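Local coordinates for methyl-coenzyme M reductase gamma subunit (Methermicoccus shengliensis DSM 18856, PDB 7NKG), which probably helps form, with its partner subunits, the factor 430-containing enzyme that makes methane from methyl-coenzyme M and coenzyme B, at residues P51-P56 with G80-Y85. Sequence-based numbering, arbitrary orientation.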
ATOM      1  N   PRO C  51     -41.065  20.557  -8.621  1.00 30.09           N
ATOM      2  CA  PRO C  51     -40.915  19.186  -9.139  1.00 30.14           C
ATOM      3  C   PRO C  51     -40.685  18.176  -8.020  1.00 30.94           C
ATOM      4  O   PRO C  51     -40.292  18.537  -6.914  1.00 31.00           O
ATOM      5  CB  PRO C  51     -39.705  19.257 -10.073  1.00 30.98           C
ATOM      6  CG  PRO C  51     -39.245  20.653 -10.075  1.00 31.65           C
ATOM      7  CD  PRO C  51     -39.932  21.416  -9.007  1.00 30.05           C
ATOM      8  N   SER C  52     -40.942  16.902  -8.317  1.00 31.34           N
ATOM      9  CA  SER C  52     -40.779  15.803  -7.371  1.00 32.17           C
ATOM     10  C   SER C  52     -39.554  14.980  -7.728  1.00 32.68           C
ATOM     11  O   SER C  52     -39.032  15.052  -8.846  1.00 32.90           O
ATOM     12  CB  SER C  52     -42.004  14.888  -7.414  1.00 34.11           C
ATOM     13  OG  SER C  52     -43.179  15.505  -6.915  1.00 36.66           O
ATOM     14  N   THR C  53     -39.103  14.169  -6.770  1.00 32.63           N
ATOM     15  CA  THR C  53     -38.059  13.189  -7.015  1.00 33.24           C
ATOM     16  C   THR C  53     -38.719  12.053  -7.859  1.00 35.02           C
ATOM     17  O   THR C  53     -39.952  11.917  -7.875  1.00 35.40           O
ATOM     18  CB  THR C  53     -37.572  12.610  -5.672  1.00 32.72           C
ATOM     19  OG1 THR C  53     -38.700  11.995  -5.021  1.00 32.34           O
ATOM     20  CG2 THR C  53     -36.916  13.673  -4.775  1.00 32.90           C
ATOM     21  N   HIS C  54     -37.905  11.230  -8.522  1.00 36.33           N
ATOM     22  CA  HIS C  54     -38.386  10.082  -9.301  1.00 38.26           C
ATOM     23  C   HIS C  54     -37.459   8.908  -8.996  1.00 39.40           C
ATOM     24  O   HIS C  54     -36.570   8.583  -9.780  1.00 39.95           O
ATOM     25  CB  HIS C  54     -38.450  10.417 -10.797  1.00 39.68           C
ATOM     26  CG  HIS C  54     -39.402  11.540 -11.067  1.00 42.74           C
ATOM     27  ND1 HIS C  54     -40.772  11.359 -10.963  1.00 44.90           N
ATOM     28  CD2 HIS C  54     -39.150  12.851 -11.287  1.00 44.01           C
ATOM     29  CE1 HIS C  54     -41.313  12.547 -11.187  1.00 45.45           C
ATOM     30  NE2 HIS C  54     -40.373  13.479 -11.380  1.00 45.14           N
ATOM     31  N   PRO C  55     -37.587   8.335  -7.786  1.00 39.78           N
ATOM     32  CA  PRO C  55     -36.684   7.239  -7.402  1.00 40.31           C
ATOM     33  C   PRO C  55     -37.050   5.924  -8.080  1.00 40.96           C
ATOM     34  O   PRO C  55     -38.178   5.770  -8.568  1.00 41.01           O
ATOM     35  CB  PRO C  55     -36.852   7.155  -5.884  1.00 40.93           C
ATOM     36  CG  PRO C  55     -38.212   7.703  -5.612  1.00 41.15           C
ATOM     37  CD  PRO C  55     -38.568   8.638  -6.725  1.00 39.51           C
ATOM     38  N   PRO C  56     -36.126   4.947  -8.115  1.00 41.29           N
ATOM     39  CA  PRO C  56     -36.465   3.664  -8.749  1.00 41.53           C
ATOM     40  C   PRO C  56     -37.582   2.935  -8.008  1.00 41.45           C
ATOM     41  O   PRO C  56     -37.823   3.172  -6.822  1.00 40.92           O
ATOM     42  CB  PRO C  56     -35.144   2.891  -8.763  1.00 42.27           C
ATOM     43  CG  PRO C  56     -34.282   3.547  -7.757  1.00 42.60           C
ATOM     44  CD  PRO C  56     -34.756   4.955  -7.569  1.00 40.84           C
ATOM     45  N   GLY C  80     -42.660  15.120  -1.688  1.00 25.93           N
ATOM     46  CA  GLY C  80     -41.576  14.492  -2.428  1.00 25.56           C
ATOM     47  C   GLY C  80     -40.743  15.484  -3.212  1.00 24.62           C
ATOM     48  O   GLY C  80     -40.136  15.108  -4.213  1.00 25.29           O
ATOM     49  N   ASP C  81     -40.614  16.744  -2.723  1.00 23.68           N
ATOM     50  CA  ASP C  81     -39.822  17.751  -3.444  1.00 22.95           C
ATOM     51  C   ASP C  81     -38.385  17.333  -3.585  1.00 22.52           C
ATOM     52  O   ASP C  81     -37.873  16.578  -2.753  1.00 21.82           O
ATOM     53  CB  ASP C  81     -39.818  19.097  -2.708  1.00 23.17           C
ATOM     54  CG  ASP C  81     -41.135  19.831  -2.609  1.00 26.37           C
ATOM     55  OD1 ASP C  81     -42.106  19.396  -3.255  1.00 26.64           O
ATOM     56  OD2 ASP C  81     -41.184  20.854  -1.905  1.00 26.87           O
ATOM     57  N   ARG C  82     -37.700  17.883  -4.590  1.00 22.34           N
ATOM     58  CA  ARG C  82     -36.272  17.658  -4.735  1.00 23.42           C
ATOM     59  C   ARG C  82     -35.538  18.431  -3.619  1.00 22.85           C
ATOM     60  O   ARG C  82     -36.065  19.422  -3.098  1.00 22.68           O
ATOM     61  CB  ARG C  82     -35.792  18.145  -6.099  1.00 26.83           C
ATOM     62  CG  ARG C  82     -36.459  17.390  -7.253  1.00 33.26           C
ATOM     63  CD  ARG C  82     -35.777  17.594  -8.594  1.00 39.98           C
ATOM     64  NE  ARG C  82     -35.477  16.316  -9.266  1.00 45.08           N
ATOM     65  CZ  ARG C  82     -36.080  15.805 -10.346  1.00 48.39           C
ATOM     66  NH1 ARG C  82     -35.691  14.635 -10.840  1.00 48.65           N
ATOM     67  NH2 ARG C  82     -37.075  16.458 -10.940  1.00 48.84           N
ATOM     68  N   ILE C  83     -34.340  17.978  -3.262  1.00 21.85           N
ATOM     69  CA  ILE C  83     -33.531  18.695  -2.279  1.00 21.20           C
ATOM     70  C   ILE C  83     -32.873  19.855  -3.031  1.00 21.31           C
ATOM     71  O   ILE C  83     -32.102  19.619  -3.969  1.00 21.90           O
ATOM     72  CB  ILE C  83     -32.457  17.783  -1.616  1.00 20.85           C
ATOM     73  CG1 ILE C  83     -33.105  16.584  -0.864  1.00 21.53           C
ATOM     74  CG2 ILE C  83     -31.525  18.605  -0.683  1.00 20.23           C
ATOM     75  CD1 ILE C  83     -34.012  16.945   0.354  1.00 22.50           C
ATOM     76  N   ARG C  84     -33.115  21.085  -2.573  1.00 20.58           N
ATOM     77  CA  ARG C  84     -32.517  22.300  -3.140  1.00 20.30           C
ATOM     78  C   ARG C  84     -31.816  23.117  -2.054  1.00 20.00           C
ATOM     79  O   ARG C  84     -31.910  22.771  -0.884  1.00 19.90           O
ATOM     80  CB  ARG C  84     -33.595  23.136  -3.859  1.00 22.03           C
ATOM     81  CG  ARG C  84     -34.251  22.423  -5.022  1.00 24.70           C
ATOM     82  CD  ARG C  84     -33.288  21.964  -6.098  1.00 28.84           C
ATOM     83  NE  ARG C  84     -34.037  21.599  -7.296  1.00 35.00           N
ATOM     84  CZ  ARG C  84     -33.557  20.896  -8.314  1.00 39.54           C
ATOM     85  NH1 ARG C  84     -34.326  20.636  -9.368  1.00 40.46           N
ATOM     86  NH2 ARG C  84     -32.298  20.474  -8.307  1.00 40.10           N
ATOM     87  N   TYR C  85     -31.153  24.222  -2.430  1.00 19.52           N
ATOM     88  CA  TYR C  85     -30.348  24.963  -1.474  1.00 20.01           C
ATOM     89  C   TYR C  85     -30.492  26.486  -1.531  1.00 19.23           C
ATOM     90  O   TYR C  85     -30.930  27.049  -2.538  1.00 18.39           O
ATOM     91  CB  TYR C  85     -28.893  24.557  -1.701  1.00 21.14           C
ATOM     92  CG  TYR C  85     -28.332  25.170  -2.952  1.00 23.88           C
ATOM     93  CD1 TYR C  85     -28.514  24.566  -4.186  1.00 25.05           C
ATOM     94  CD2 TYR C  85     -27.695  26.396  -2.918  1.00 26.11           C
ATOM     95  CE1 TYR C  85     -28.147  25.208  -5.357  1.00 27.59           C
ATOM     96  CE2 TYR C  85     -27.282  27.020  -4.072  1.00 27.88           C
ATOM     97  CZ  TYR C  85     -27.592  26.473  -5.296  1.00 28.88           C
ATOM     98  OH  TYR C  85     -27.086  27.095  -6.404  1.00 31.29           O
TER
HETATM   99  O   HOH W   1     -38.765  20.245  -5.863  1.00 32.03           O
HETATM  100  O   HOH W   2     -42.977  17.803  -5.237  1.00 27.78           O
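The carbonyl oxygen of G80 is met by the backbone N of T53 and the CA hydrogen of S52. T53 N donates to G80 O at 2.9 Å, and S52 CA lies 3.3 Å from G80 O. The methyl CG2 of T53 packs 3.7 Å from D81 O. On the other side of the S52-D81 pair, water 1 accepts from R82 N at 2.9 Å and faces P51 O, in a contact whose short length leaves its detail doubtful. A second water joins S52 OG to D81 OD1, while D81 OD2 forms a salt bridge with R129.

R82 is bent at chi3 (129°), which brings its guanidinium alongside the loop, with S52 O over one face, 3.2 Å from R82 NH2 but too poorly angled for a hydrogen bond. The CB of P51 meets the guanidinium edge, and H54 CD2 lies 3.9 Å from R82 NH1, the imidazole turned 62° from the guanidinium plane. NH1 is hydrogen-bonded to the backbone of another protein's chain. An alanine here would probably leave a gap beside P51, S52 and H54 and that neighbouring backbone without its donor.

G80, the residue just after helix 75-79, closes it in a Schellman motif, and the chain then leads into strand 83-90. The S52-D81 pairing is a lone beta bridge with the bonding pattern of a non-hydrogen-bonded antiparallel pair: one arm is the direct T53-G80 bond, and on the other P51 O receives a CA-H...O contact from D81 CA at 3.6 Å. It joins an extended loop to this helix-to-strand connection.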